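Local coordinates for protein oxalate--CoA ligase (PDB 5IE2) that belongs to the ANL superfamily of AMP-binding enzymes, built from a large N-terminal part and a smaller C-terminal domain, with ATP held in a pocket lined by residues of both, at residues F167-S171 with M314-T318; P161-F167 with P181-L187; M1-L6 with V191-K195; D57-F63 with S104-S110. All blocks are in the same frame, centred on the assembly; numbering follows the deposited sequence.

Interaction 1. Residues F167-S171 with M314-T318; sequences FLHTS and MTEAT. With ATP (adenosine-5'-triphosphate), chain C.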
loop_
_atom_site.group_PDB
_atom_site.type_symbol
_atom_site.label_atom_id
_atom_site.label_comp_id
_atom_site.label_asym_id
_atom_site.label_seq_id
_atom_site.Cartn_x
_atom_site.Cartn_y
_atom_site.Cartn_z
ATOM N N PHE A 167 -1.473 3.197 13.433
ATOM C CA PHE A 167 -1.326 4.630 13.255
ATOM C C PHE A 167 -0.260 4.791 12.182
ATOM O O PHE A 167 0.814 4.222 12.345
ATOM C CB PHE A 167 -0.885 5.330 14.543
ATOM C CG PHE A 167 -0.708 6.824 14.376
ATOM C CD1 PHE A 167 -1.804 7.663 14.388
ATOM C CD2 PHE A 167 0.553 7.379 14.200
ATOM C CE1 PHE A 167 -1.647 9.055 14.222
ATOM C CE2 PHE A 167 0.728 8.789 14.046
ATOM C CZ PHE A 167 -0.352 9.602 14.076
ATOM N N LEU A 168 -0.590 5.538 11.122
ATOM C CA LEU A 168 0.256 5.752 9.923
ATOM C C LEU A 168 0.201 7.218 9.543
ATOM O O LEU A 168 -0.696 7.942 9.978
ATOM C CB LEU A 168 -0.237 4.921 8.719
ATOM C CG LEU A 168 -0.121 3.432 8.917
ATOM C CD1 LEU A 168 -0.821 2.695 7.811
ATOM C CD2 LEU A 168 1.356 3.098 8.961
ATOM N N HIS A 169 1.163 7.649 8.735
ATOM C CA HIS A 169 1.088 8.950 8.088
ATOM C C HIS A 169 0.886 8.719 6.606
ATOM O O HIS A 169 1.237 7.669 6.077
ATOM C CB HIS A 169 2.348 9.776 8.322
ATOM C CG HIS A 169 2.328 10.528 9.609
ATOM N ND1 HIS A 169 2.697 9.962 10.815
ATOM C CD2 HIS A 169 1.923 11.794 9.895
ATOM C CE1 HIS A 169 2.553 10.862 11.781
ATOM N NE2 HIS A 169 2.091 11.982 11.248
ATOM N N THR A 170 0.267 9.679 5.938
ATOM C CA THR A 170 0.126 9.595 4.482
ATOM C C THR A 170 1.476 9.813 3.758
ATOM O O THR A 170 2.411 10.336 4.361
ATOM C CB THR A 170 -0.888 10.585 3.991
ATOM O OG1 THR A 170 -0.560 11.887 4.498
ATOM C CG2 THR A 170 -2.287 10.153 4.481
ATOM N N SER A 171 1.588 9.355 2.503
ATOM C CA SER A 171 2.863 9.354 1.765
ATOM C C SER A 171 3.493 10.747 1.471
ATOM O O SER A 171 4.644 10.804 1.046
ATOM C CB SER A 171 2.684 8.600 0.437
ATOM O OG SER A 171 2.465 7.207 0.655
ATOM N N MET A 314 -6.325 3.992 -0.320
ATOM C CA MET A 314 -5.606 5.087 0.335
ATOM C C MET A 314 -5.524 4.813 1.821
ATOM O O MET A 314 -6.296 4.027 2.381
ATOM C CB MET A 314 -6.298 6.442 0.034
ATOM C CG MET A 314 -7.669 6.633 0.730
ATOM S SD MET A 314 -8.503 8.098 0.039
ATOM C CE MET A 314 -7.305 9.434 0.218
ATOM N N THR A 315 -4.560 5.447 2.480
ATOM C CA THR A 315 -4.338 5.186 3.883
ATOM C C THR A 315 -5.613 5.464 4.699
ATOM O O THR A 315 -5.913 4.725 5.605
ATOM C CB THR A 315 -3.177 6.083 4.424
ATOM O OG1 THR A 315 -2.001 5.813 3.663
ATOM C CG2 THR A 315 -2.877 5.778 5.873
ATOM N N GLU A 316 -6.306 6.548 4.384
ATOM C CA GLU A 316 -7.513 6.931 5.156
ATOM C C GLU A 316 -8.698 5.962 5.045
ATOM O O GLU A 316 -9.633 6.000 5.866
ATOM C CB GLU A 316 -8.007 8.317 4.715
ATOM C CG GLU A 316 -7.124 9.475 5.098
ATOM C CD GLU A 316 -6.122 9.826 3.965
ATOM O OE1 GLU A 316 -5.679 8.905 3.247
ATOM O OE2 GLU A 316 -5.813 11.036 3.810
ATOM N N ALA A 317 -8.666 5.124 4.018
ATOM C CA ALA A 317 -9.696 4.090 3.787
ATOM C C ALA A 317 -9.210 2.728 4.309
ATOM O O ALA A 317 -9.779 1.711 3.955
ATOM C CB ALA A 317 -9.990 4.001 2.231
ATOM N N THR A 318 -8.123 2.710 5.093
ATOM C CA THR A 318 -7.475 1.427 5.488
ATOM C C THR A 318 -7.230 0.603 4.178
ATOM O O THR A 318 -7.563 -0.577 4.080
ATOM C CB THR A 318 -8.326 0.638 6.552
ATOM O OG1 THR A 318 -8.676 1.578 7.567
ATOM C CG2 THR A 318 -7.494 -0.479 7.243
HETATM P PG ATP C . -0.627 12.373 0.774
HETATM O O1G ATP C . -0.801 13.430 -0.317
HETATM O O2G ATP C . 0.321 12.782 1.844
HETATM O O3G ATP C . -1.976 11.933 1.339
HETATM P PB ATP C . -0.746 9.975 -0.831
HETATM O O1B ATP C . 0.164 9.413 -1.901
HETATM O O2B ATP C . -2.060 10.577 -1.182
HETATM O O3B ATP C . 0.062 11.049 0.111
HETATM P PA ATP C . -1.500 7.247 0.015
HETATM O O1A ATP C . -2.658 7.057 0.985
HETATM O O2A ATP C . -0.309 6.377 0.113
HETATM O O3A ATP C . -0.960 8.752 0.234
HETATM O "O5'" ATP C . -2.087 7.281 -1.475
HETATM C "C5'" ATP C . -3.500 7.260 -1.795
HETATM C "C4'" ATP C . -3.644 7.984 -3.145
HETATM O "O4'" ATP C . -3.042 7.178 -4.176
HETATM C "C3'" ATP C . -5.067 8.066 -3.604
HETATM O "O3'" ATP C . -5.712 9.173 -2.976
HETATM C "C2'" ATP C . -4.931 8.253 -5.101
HETATM O "O2'" ATP C . -4.512 9.600 -5.370
HETATM C "C1'" ATP C . -3.739 7.388 -5.390
HETATM N N9 ATP C . -4.116 6.055 -5.920
HETATM C C8 ATP C . -4.287 4.908 -5.251
HETATM N N7 ATP C . -4.604 3.913 -6.135
HETATM C C5 ATP C . -4.601 4.476 -7.387
HETATM C C6 ATP C . -4.831 3.985 -8.765
HETATM N N6 ATP C . -5.080 2.651 -8.987
HETATM N N1 ATP C . -4.720 4.894 -9.761
HETATM C C2 ATP C . -4.425 6.195 -9.532
HETATM N N3 ATP C . -4.209 6.718 -8.297
HETATM C C4 ATP C . -4.283 5.878 -7.225
#
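The nucleotide pocket of this AMP-binding fold is built here from two family signatures: the start of the Ser/Thr/Gly-rich phosphate-binding loop (P-loop), entered by strand 164-169, and the short Met-Thr-Glu turn after strand 308-314. No hydrogen bond joins the two segments directly; they meet by van der Waals packing. The CG2 methyl of Thr315 rests against Leu168 CB (4.0 Å), and the side chains of Thr170 and Glu316 cross at about a right angle, with Thr170 CG2 3.7 Å from Glu316 OE2. The hydrogen bond of Glu316 OE2 goes to Tyr374 OH, and the Glu316 side chain ends about 4 Å from a magnesium ion. Polar links run through ATP instead. Thr315 N gives a nearly straight bond to O1A (2.9 Å, 168°). With OG1 beside that N and opposite the carbonyl carbon (chi1 -58°), the hydroxyl stands 3.0 Å from the same O1A, and CG2 is left for Leu168. Thr170 OG1 donates to O2G on the gamma phosphate (2.9 Å) and receives Lys178 N; Ser171 OG donates to O2A (2.9 Å). Threonine suits both places, pairing a hydroxyl beside phosphate with a methyl for packing. Neutral hydroxyls and a backbone N-H thus grip the alpha and gamma phosphates, so the ligand itself ties the two segments together.

Interaction 2. Residues P161-F167 with P181-L187; sequences PDDGALF and PLTQLNL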
loop_
_atom_site.group_PDB
_atom_site.type_symbol
_atom_site.label_atom_id
_atom_site.label_comp_id
_atom_site.label_asym_id
_atom_site.label_seq_id
_atom_site.Cartn_x
_atom_site.Cartn_y
_atom_site.Cartn_z
ATOM N N PRO A 161 -13.886 -3.304 18.894
ATOM C CA PRO A 161 -13.836 -2.773 17.524
ATOM C C PRO A 161 -13.364 -1.311 17.535
ATOM O O PRO A 161 -12.664 -0.926 16.622
ATOM C CB PRO A 161 -15.291 -2.867 17.044
ATOM C CG PRO A 161 -15.854 -3.998 17.814
ATOM C CD PRO A 161 -15.183 -3.920 19.207
ATOM N N ASP A 162 -13.666 -0.530 18.573
ATOM C CA ASP A 162 -13.242 0.867 18.487
ATOM C C ASP A 162 -11.870 1.107 19.091
ATOM O O ASP A 162 -11.432 2.250 19.158
ATOM C CB ASP A 162 -14.277 1.792 19.132
ATOM C CG ASP A 162 -14.257 1.759 20.650
ATOM O OD1 ASP A 162 -14.414 2.845 21.296
ATOM O OD2 ASP A 162 -14.126 0.655 21.220
ATOM N N ASP A 163 -11.176 0.054 19.527
ATOM C CA ASP A 163 -9.770 0.206 19.991
ATOM C C ASP A 163 -8.879 0.698 18.849
ATOM O O ASP A 163 -8.984 0.191 17.741
ATOM C CB ASP A 163 -9.157 -1.127 20.468
ATOM C CG ASP A 163 -9.650 -1.560 21.812
ATOM O OD1 ASP A 163 -10.192 -0.705 22.538
ATOM O OD2 ASP A 163 -9.466 -2.755 22.130
ATOM N N GLY A 164 -7.953 1.610 19.140
ATOM C CA GLY A 164 -6.978 1.954 18.100
ATOM C C GLY A 164 -6.118 0.731 17.828
ATOM O O GLY A 164 -5.861 -0.059 18.719
ATOM N N ALA A 165 -5.665 0.568 16.582
ATOM C CA ALA A 165 -4.844 -0.573 16.262
ATOM C C ALA A 165 -3.643 -0.190 15.404
ATOM O O ALA A 165 -2.601 -0.845 15.480
ATOM C CB ALA A 165 -5.714 -1.654 15.498
ATOM N N LEU A 166 -3.792 0.840 14.560
ATOM C CA LEU A 166 -2.731 1.130 13.563
ATOM C C LEU A 166 -2.671 2.636 13.428
ATOM O O LEU A 166 -3.716 3.290 13.423
ATOM C CB LEU A 166 -3.046 0.446 12.237
ATOM C CG LEU A 166 -2.177 0.829 11.044
ATOM C CD1 LEU A 166 -0.737 0.473 11.400
ATOM C CD2 LEU A 166 -2.632 0.085 9.787
ATOM N N PHE A 167 -1.473 3.197 13.433
ATOM C CA PHE A 167 -1.326 4.630 13.255
ATOM C C PHE A 167 -0.260 4.791 12.182
ATOM O O PHE A 167 0.814 4.222 12.345
ATOM C CB PHE A 167 -0.885 5.330 14.543
ATOM C CG PHE A 167 -0.708 6.824 14.376
ATOM C CD1 PHE A 167 -1.804 7.663 14.388
ATOM C CD2 PHE A 167 0.553 7.379 14.200
ATOM C CE1 PHE A 167 -1.647 9.055 14.222
ATOM C CE2 PHE A 167 0.728 8.789 14.046
ATOM C CZ PHE A 167 -0.352 9.602 14.076
ATOM N N PRO A 181 -5.139 7.594 12.391
ATOM C CA PRO A 181 -5.442 6.524 13.348
ATOM C C PRO A 181 -6.509 5.599 12.769
ATOM O O PRO A 181 -7.524 6.076 12.243
ATOM C CB PRO A 181 -5.938 7.261 14.590
ATOM C CG PRO A 181 -6.526 8.498 14.068
ATOM C CD PRO A 181 -5.823 8.849 12.734
ATOM N N LEU A 182 -6.230 4.297 12.834
ATOM C CA LEU A 182 -7.131 3.258 12.339
ATOM C C LEU A 182 -7.415 2.263 13.452
ATOM O O LEU A 182 -6.526 1.947 14.240
ATOM C CB LEU A 182 -6.480 2.521 11.149
ATOM C CG LEU A 182 -6.161 3.570 10.039
ATOM C CD1 LEU A 182 -5.278 2.859 8.949
ATOM C CD2 LEU A 182 -7.456 4.162 9.384
ATOM N N THR A 183 -8.665 1.806 13.520
ATOM C CA THR A 183 -9.129 0.959 14.605
ATOM C C THR A 183 -9.113 -0.541 14.227
ATOM O O THR A 183 -8.888 -0.932 13.073
ATOM C CB THR A 183 -10.578 1.295 14.970
ATOM O OG1 THR A 183 -11.344 1.149 13.766
ATOM C CG2 THR A 183 -10.683 2.762 15.472
ATOM N N GLN A 184 -9.416 -1.379 15.223
ATOM C CA GLN A 184 -9.636 -2.809 15.001
ATOM C C GLN A 184 -10.715 -2.985 13.960
ATOM O O GLN A 184 -10.647 -3.852 13.073
ATOM C CB GLN A 184 -10.073 -3.505 16.315
ATOM C CG GLN A 184 -8.907 -3.833 17.251
ATOM C CD GLN A 184 -8.292 -5.214 16.972
ATOM O OE1 GLN A 184 -8.625 -5.878 16.013
ATOM N NE2 GLN A 184 -7.397 -5.643 17.853
ATOM N N LEU A 185 -11.739 -2.151 14.093
ATOM C CA LEU A 185 -12.860 -2.245 13.165
ATOM C C LEU A 185 -12.444 -1.850 11.757
ATOM O O LEU A 185 -12.815 -2.525 10.778
ATOM C CB LEU A 185 -14.028 -1.387 13.669
ATOM C CG LEU A 185 -15.251 -1.212 12.722
ATOM C CD1 LEU A 185 -15.889 -2.548 12.359
ATOM C CD2 LEU A 185 -16.317 -0.233 13.359
ATOM N N ASN A 186 -11.691 -0.746 11.626
ATOM C CA ASN A 186 -11.174 -0.365 10.318
ATOM C C ASN A 186 -10.450 -1.574 9.653
ATOM O O ASN A 186 -10.694 -1.930 8.462
ATOM C CB ASN A 186 -10.178 0.803 10.443
ATOM C CG ASN A 186 -10.818 2.169 10.745
ATOM O OD1 ASN A 186 -10.161 3.013 11.357
ATOM N ND2 ASN A 186 -12.079 2.407 10.334
ATOM N N LEU A 187 -9.546 -2.195 10.411
ATOM C CA LEU A 187 -8.722 -3.294 9.869
ATOM C C LEU A 187 -9.582 -4.502 9.480
ATOM O O LEU A 187 -9.413 -5.077 8.405
ATOM C CB LEU A 187 -7.661 -3.734 10.893
ATOM C CG LEU A 187 -6.594 -2.656 11.238
ATOM C CD1 LEU A 187 -5.630 -3.253 12.276
ATOM C CD2 LEU A 187 -5.765 -2.283 10.063
HETATM O O HOH W 1 -7.790 -4.153 20.627
#
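Leu166 and Leu182 face each other as a hydrogen-bonded antiparallel pair, their side chains lying alongside and pointing the same way, with Leu166 CD2 3.9 Å from Leu182 CD1. Leu182 N donates to Leu166 O (2.8 Å). In return Leu182 O accepts two protons, from Ala165 N at 2.9 Å and from Leu166 N at 3.0 Å, the second donor tilted 28° out of the carbonyl plane. Two residues thus stand opposite one, a classic beta bulge, and the extra residue turns the Ala165 methyl toward helix 184-198. Ala165 CB touches Leu187 CD1 at 3.6 Å, a spot where alanine lets the helix come close. Leu166 reaches the same helix residue: CG lies opposite its own backbone N (chi1 170°), which brings CD2 across Leu187 CD2 at about a right angle. Phe73 and Leu218 further enclose this leucine.

Pro161 does the equivalent work at the outer end. Its ring lies by Leu185, CB to CB, and its carbonyl accepts Leu185 N in the carbonyl plane, on a lone pair (3.0 Å). Asp163 O takes Gln184 N, so the loop before the strand engages two N-H groups of the helix's first turn. Thr183 and Asn186 form a capping box: Asn186 N bonds Thr183 OG1 (2.9 Å), and Thr183 N bonds Asn186 OD1. The whole is a bulged beta hairpin, strands 164-169 and 179-183, whose connection holds ATP-pocket residues and whose second strand runs directly into a capped helix.

Interaction 3. Residues M1-L6 with V191-K195; sequences MDSDTL and VKNIK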
loop_
_atom_site.group_PDB
_atom_site.type_symbol
_atom_site.label_atom_id
_atom_site.label_comp_id
_atom_site.label_asym_id
_atom_site.label_seq_id
_atom_site.Cartn_x
_atom_site.Cartn_y
_atom_site.Cartn_z
ATOM N N MET A 1 -17.085 -17.388 10.561
ATOM C CA MET A 1 -15.661 -17.048 10.716
ATOM C C MET A 1 -15.348 -15.526 10.785
ATOM O O MET A 1 -14.419 -15.103 11.470
ATOM C CB MET A 1 -14.828 -17.660 9.587
ATOM C CG MET A 1 -13.323 -17.593 9.903
ATOM S SD MET A 1 -12.235 -18.382 8.711
ATOM C CE MET A 1 -11.949 -17.089 7.474
ATOM N N ASP A 2 -16.099 -14.706 10.058
ATOM C CA ASP A 2 -15.874 -13.249 10.102
ATOM C C ASP A 2 -16.049 -12.633 11.506
ATOM O O ASP A 2 -16.654 -13.235 12.390
ATOM C CB ASP A 2 -16.789 -12.563 9.104
ATOM C CG ASP A 2 -16.315 -12.755 7.670
ATOM O OD1 ASP A 2 -17.142 -12.538 6.760
ATOM O OD2 ASP A 2 -15.128 -13.134 7.469
ATOM N N SER A 3 -15.528 -11.423 11.690
ATOM C CA SER A 3 -15.558 -10.753 12.995
ATOM C C SER A 3 -15.389 -9.255 12.700
ATOM O O SER A 3 -14.861 -8.868 11.610
ATOM C CB SER A 3 -14.424 -11.265 13.910
ATOM O OG SER A 3 -14.257 -10.494 15.115
ATOM N N ASP A 4 -15.732 -8.424 13.668
ATOM C CA ASP A 4 -15.573 -6.967 13.478
ATOM C C ASP A 4 -14.308 -6.454 14.192
ATOM O O ASP A 4 -14.118 -5.237 14.424
ATOM C CB ASP A 4 -16.841 -6.247 13.944
ATOM C CG ASP A 4 -17.252 -6.609 15.381
ATOM O OD1 ASP A 4 -16.758 -7.603 15.978
ATOM O OD2 ASP A 4 -18.163 -5.894 15.899
ATOM N N THR A 5 -13.440 -7.400 14.628
ATOM C CA THR A 5 -12.071 -7.001 15.032
ATOM C C THR A 5 -11.065 -7.876 14.274
ATOM O O THR A 5 -11.334 -9.044 13.985
ATOM C CB THR A 5 -11.816 -7.113 16.558
ATOM O OG1 THR A 5 -11.738 -8.475 16.942
ATOM C CG2 THR A 5 -12.917 -6.429 17.416
ATOM N N LEU A 6 -9.900 -7.319 13.995
ATOM C CA LEU A 6 -8.908 -8.132 13.306
ATOM C C LEU A 6 -8.424 -9.246 14.221
ATOM O O LEU A 6 -8.269 -10.393 13.785
ATOM C CB LEU A 6 -7.724 -7.253 12.879
ATOM C CG LEU A 6 -6.596 -8.061 12.245
ATOM C CD1 LEU A 6 -7.081 -8.735 10.976
ATOM C CD2 LEU A 6 -5.439 -7.109 12.038
ATOM N N VAL A 191 -9.952 -6.054 5.690
ATOM C CA VAL A 191 -9.592 -7.455 5.466
ATOM C C VAL A 191 -10.795 -8.233 4.867
ATOM O O VAL A 191 -10.647 -8.963 3.874
ATOM C CB VAL A 191 -9.072 -8.091 6.788
ATOM C CG1 VAL A 191 -9.167 -9.644 6.742
ATOM C CG2 VAL A 191 -7.603 -7.610 7.050
ATOM N N LYS A 192 -11.988 -8.060 5.436
ATOM C CA LYS A 192 -13.168 -8.675 4.825
ATOM C C LYS A 192 -13.422 -8.224 3.388
ATOM O O LYS A 192 -13.785 -9.047 2.537
ATOM C CB LYS A 192 -14.426 -8.385 5.682
ATOM C CG LYS A 192 -14.353 -9.261 6.924
ATOM C CD LYS A 192 -15.562 -9.059 7.865
ATOM C CE LYS A 192 -15.598 -7.618 8.451
ATOM N NZ LYS A 192 -16.789 -7.407 9.338
ATOM N N ASN A 193 -13.258 -6.928 3.118
ATOM C CA ASN A 193 -13.452 -6.425 1.745
ATOM C C ASN A 193 -12.476 -7.038 0.698
ATOM O O ASN A 193 -12.882 -7.445 -0.392
ATOM C CB ASN A 193 -13.272 -4.905 1.721
ATOM C CG ASN A 193 -14.362 -4.173 2.488
ATOM O OD1 ASN A 193 -15.491 -4.688 2.711
ATOM N ND2 ASN A 193 -14.048 -2.953 2.855
ATOM N N ILE A 194 -11.211 -7.064 1.083
ATOM C CA ILE A 194 -10.148 -7.571 0.214
ATOM C C ILE A 194 -10.340 -9.076 0.011
ATOM O O ILE A 194 -10.360 -9.560 -1.118
ATOM C CB ILE A 194 -8.740 -7.250 0.820
ATOM C CG1 ILE A 194 -8.562 -5.719 0.891
ATOM C CG2 ILE A 194 -7.599 -7.962 -0.004
ATOM C CD1 ILE A 194 -7.372 -5.254 1.800
ATOM N N LYS A 195 -10.607 -9.804 1.093
ATOM C CA LYS A 195 -10.867 -11.230 0.930
ATOM C C LYS A 195 -12.077 -11.490 0.038
ATOM O O LYS A 195 -12.084 -12.434 -0.767
ATOM C CB LYS A 195 -11.210 -11.874 2.290
ATOM C CG LYS A 195 -10.086 -12.071 3.186
ATOM C CD LYS A 195 -10.553 -13.060 4.316
ATOM C CE LYS A 195 -11.833 -12.615 4.962
ATOM N NZ LYS A 195 -12.320 -13.568 5.960
#
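An ST turn followed by a helix N-cap shapes the N-terminal tail, which lies along helix 184-198 and meets it chiefly through two lysines. Asp2 is the centre. Its OD2 forms a salt bridge with Lys195 NZ (3.2 Å), the ammonium meeting the oxygen nearly along the C-O axis; Lys195 NZ also bonds Gly227 O, so the ammonium links the tail to the end of helix 215-227. Lys192, one turn earlier, crosses the Asp2 side chain obliquely, with CD 3.8 Å from Asp2 CG. A bend at chi3 (-65°) carries its ammonium past Asp2 to the backbone, where NZ makes a weak bond to Ser3 O (3.3 Å). Long, flexible lysines suit this partly exposed face, since their methylenes pack while their ends find oxygen. The tail's own form is set by Ser3 OG, which accepts Thr5 N (3.2 Å, 171°), closing the ST turn; Thr5 OG1 then caps helix 6-16 by receiving Gly8 N. Beyond the cap the chain goes inward, and charge gives way to hydrocarbon: Leu223 of helix 215-227 packs on both Leu6 and Val191. Here Leu6 crosses Val191 at about a right angle, its CD1 methyl 4.1 Å from CG2.

Interaction 4. Residues D57-F63 with S104-S110; sequences DVVALTF and SKLLLTS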
loop_
_atom_site.group_PDB
_atom_site.type_symbol
_atom_site.label_atom_id
_atom_site.label_comp_id
_atom_site.label_asym_id
_atom_site.label_seq_id
_atom_site.Cartn_x
_atom_site.Cartn_y
_atom_site.Cartn_z
ATOM N N ASP A 57 -2.177 2.417 24.525
ATOM C CA ASP A 57 -0.754 2.813 24.355
ATOM C C ASP A 57 -0.337 2.688 22.878
ATOM O O ASP A 57 -0.849 1.794 22.156
ATOM C CB ASP A 57 0.213 1.949 25.193
ATOM C CG ASP A 57 0.221 2.320 26.696
ATOM O OD1 ASP A 57 -0.351 3.375 27.074
ATOM O OD2 ASP A 57 0.799 1.514 27.482
ATOM N N VAL A 58 0.618 3.527 22.443
ATOM C CA VAL A 58 1.164 3.417 21.060
ATOM C C VAL A 58 2.547 2.785 21.117
ATOM O O VAL A 58 3.379 3.200 21.933
ATOM C CB VAL A 58 1.246 4.789 20.359
ATOM C CG1 VAL A 58 1.905 4.650 18.966
ATOM C CG2 VAL A 58 -0.208 5.379 20.229
ATOM N N VAL A 59 2.779 1.753 20.305
ATOM C CA VAL A 59 4.085 1.093 20.263
ATOM C C VAL A 59 4.643 1.268 18.842
ATOM O O VAL A 59 4.002 0.882 17.886
ATOM C CB VAL A 59 3.978 -0.397 20.602
ATOM C CG1 VAL A 59 5.348 -1.121 20.419
ATOM C CG2 VAL A 59 3.431 -0.631 22.021
ATOM N N ALA A 60 5.814 1.857 18.714
ATOM C CA ALA A 60 6.442 2.045 17.390
ATOM C C ALA A 60 7.211 0.791 17.020
ATOM O O ALA A 60 7.753 0.104 17.895
ATOM C CB ALA A 60 7.404 3.294 17.389
ATOM N N LEU A 61 7.170 0.435 15.731
ATOM C CA LEU A 61 7.913 -0.749 15.246
ATOM C C LEU A 61 8.815 -0.318 14.091
ATOM O O LEU A 61 8.339 0.365 13.168
ATOM C CB LEU A 61 6.967 -1.846 14.747
ATOM C CG LEU A 61 6.048 -2.385 15.845
ATOM C CD1 LEU A 61 4.721 -1.697 15.726
ATOM C CD2 LEU A 61 5.897 -3.889 15.720
ATOM N N THR A 62 10.094 -0.688 14.098
ATOM C CA THR A 62 10.824 -0.462 12.846
ATOM C C THR A 62 11.673 -1.701 12.539
ATOM O O THR A 62 12.572 -2.109 13.311
ATOM C CB THR A 62 11.649 0.848 12.873
ATOM O OG1 THR A 62 12.187 1.080 11.554
ATOM C CG2 THR A 62 12.764 0.804 13.914
ATOM N N PHE A 63 11.288 -2.346 11.438
ATOM C CA PHE A 63 11.834 -3.644 11.009
ATOM C C PHE A 63 11.906 -3.650 9.487
ATOM O O PHE A 63 11.094 -2.982 8.842
ATOM C CB PHE A 63 10.900 -4.794 11.414
ATOM C CG PHE A 63 10.832 -5.098 12.921
ATOM C CD1 PHE A 63 11.483 -6.217 13.445
ATOM C CD2 PHE A 63 9.968 -4.372 13.764
ATOM C CE1 PHE A 63 11.373 -6.534 14.814
ATOM C CE2 PHE A 63 9.851 -4.665 15.142
ATOM C CZ PHE A 63 10.527 -5.776 15.673
ATOM N N SER A 104 4.400 7.559 20.801
ATOM C CA SER A 104 4.960 6.253 21.085
ATOM C C SER A 104 5.513 6.142 22.514
ATOM O O SER A 104 6.209 7.043 22.979
ATOM C CB SER A 104 6.077 5.933 20.055
ATOM O OG SER A 104 5.469 5.669 18.796
ATOM N N LYS A 105 5.218 5.029 23.174
ATOM C CA LYS A 105 5.672 4.739 24.542
ATOM C C LYS A 105 6.721 3.635 24.564
ATOM O O LYS A 105 7.315 3.353 25.594
ATOM C CB LYS A 105 4.485 4.319 25.437
ATOM C CG LYS A 105 3.783 5.514 26.103
ATOM C CD LYS A 105 2.310 5.248 26.421
ATOM C CE LYS A 105 1.588 6.561 26.815
ATOM N NZ LYS A 105 2.415 7.424 27.723
ATOM N N LEU A 106 6.923 2.982 23.438
ATOM C CA LEU A 106 7.873 1.857 23.331
ATOM C C LEU A 106 8.329 1.753 21.860
ATOM O O LEU A 106 7.514 1.947 20.941
ATOM C CB LEU A 106 7.204 0.533 23.798
ATOM C CG LEU A 106 7.965 -0.772 23.549
ATOM C CD1 LEU A 106 9.240 -0.820 24.381
ATOM C CD2 LEU A 106 7.092 -2.022 23.786
ATOM N N LEU A 107 9.593 1.430 21.641
ATOM C CA LEU A 107 10.140 1.192 20.302
ATOM C C LEU A 107 10.553 -0.265 20.207
ATOM O O LEU A 107 11.377 -0.723 21.002
ATOM C CB LEU A 107 11.370 2.078 20.034
ATOM C CG LEU A 107 12.108 1.720 18.734
ATOM C CD1 LEU A 107 11.222 1.972 17.500
ATOM C CD2 LEU A 107 13.419 2.548 18.665
ATOM N N LEU A 108 9.986 -1.015 19.253
ATOM C CA LEU A 108 10.448 -2.388 18.995
ATOM C C LEU A 108 11.305 -2.448 17.736
ATOM O O LEU A 108 10.981 -1.801 16.719
ATOM C CB LEU A 108 9.246 -3.340 18.796
ATOM C CG LEU A 108 8.286 -3.440 19.986
ATOM C CD1 LEU A 108 7.026 -4.173 19.507
ATOM C CD2 LEU A 108 9.036 -4.283 21.023
ATOM N N THR A 109 12.389 -3.235 17.796
ATOM C CA THR A 109 13.230 -3.500 16.637
ATOM C C THR A 109 13.684 -4.948 16.677
ATOM O O THR A 109 13.449 -5.644 17.670
ATOM C CB THR A 109 14.541 -2.607 16.595
ATOM O OG1 THR A 109 15.426 -3.062 17.621
ATOM C CG2 THR A 109 14.276 -1.104 16.830
ATOM N N SER A 110 14.388 -5.378 15.629
ATOM C CA SER A 110 15.068 -6.651 15.659
ATOM C C SER A 110 16.233 -6.587 16.629
ATOM O O SER A 110 16.608 -5.530 17.131
ATOM C CB SER A 110 15.606 -7.053 14.269
ATOM O OG SER A 110 16.715 -6.204 13.962
HETATM O O HOH W 2 14.455 -3.800 13.307
#
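Two neighbouring parallel strands of an alpha/beta layered sheet meet here, and alternate residues send their side chains to opposite faces. On one face Leu61 and Leu108 lie side by side and point the same way, CD2 to CD1 at 4.0 Å. Val59 crosses Leu108 obliquely: with CG1 opposite its backbone N (chi1 174°), that methyl reaches Leu108 CD1 at 3.6 Å. Branched apolar residues suit this layer, which helix 67-78 covers through Val76 and Met72. The other face holds Ala60 and Leu107. The small CB of Ala60 fits 3.4 Å from Ser104 OG, which bonds Ser102 OG, and packs against Leu99 of helix 92-101. Thr62 and Thr109 lie side by side, pointing the same way, their CG2 methyls 3.8 Å apart. Thr62 OG1 bonds Leu86 O; Thr109 OG1 donates to Ser110 O and also bonds His128 NE2.

Phe63 folds over the neighbouring segment. Thr109 CA sits 3.6 Å above one face of the ring, offset toward the rim. At the opposite end Asp57 and Lys105 cross at about a right angle; OD1 touches the methylene CD, while the charged ends stay apart and Asp57 OD2 accepts from Lys54 N. Four backbone bonds join the segments, among them Leu108 N to Ala60 O (2.8 Å). The corner at Lys105 breaks the pattern: Lys105 N donates to Val58 O at 2.9 Å, whereas the next amide, Leu106 N, lies 3.9 Å from Val58 O, buried and without a partner in the model.

Interactions 1 and 2 share Phe167 and the hairpin strand 164-169: the loop that follows it delivers hydroxyls to ATP, its outer end is zipped to strand 179-183 and helix 184-198. They also touch directly, Thr318 packing on Leu182 and Leu187. Interaction 3 continues along the same helix toward the surface, where lysine-aspartate pairing replaces the backbone bonds and leucines of interaction 2; Gln184 and Pro161 contact the tail. Interaction 4 lies in another sheet, its centre about 25 Å from that of interaction 3. Like interaction 1 it is buried, but it joins its segments by parallel-strand bonds and apolar side chains, whereas the polar links of interaction 1 run through ATP.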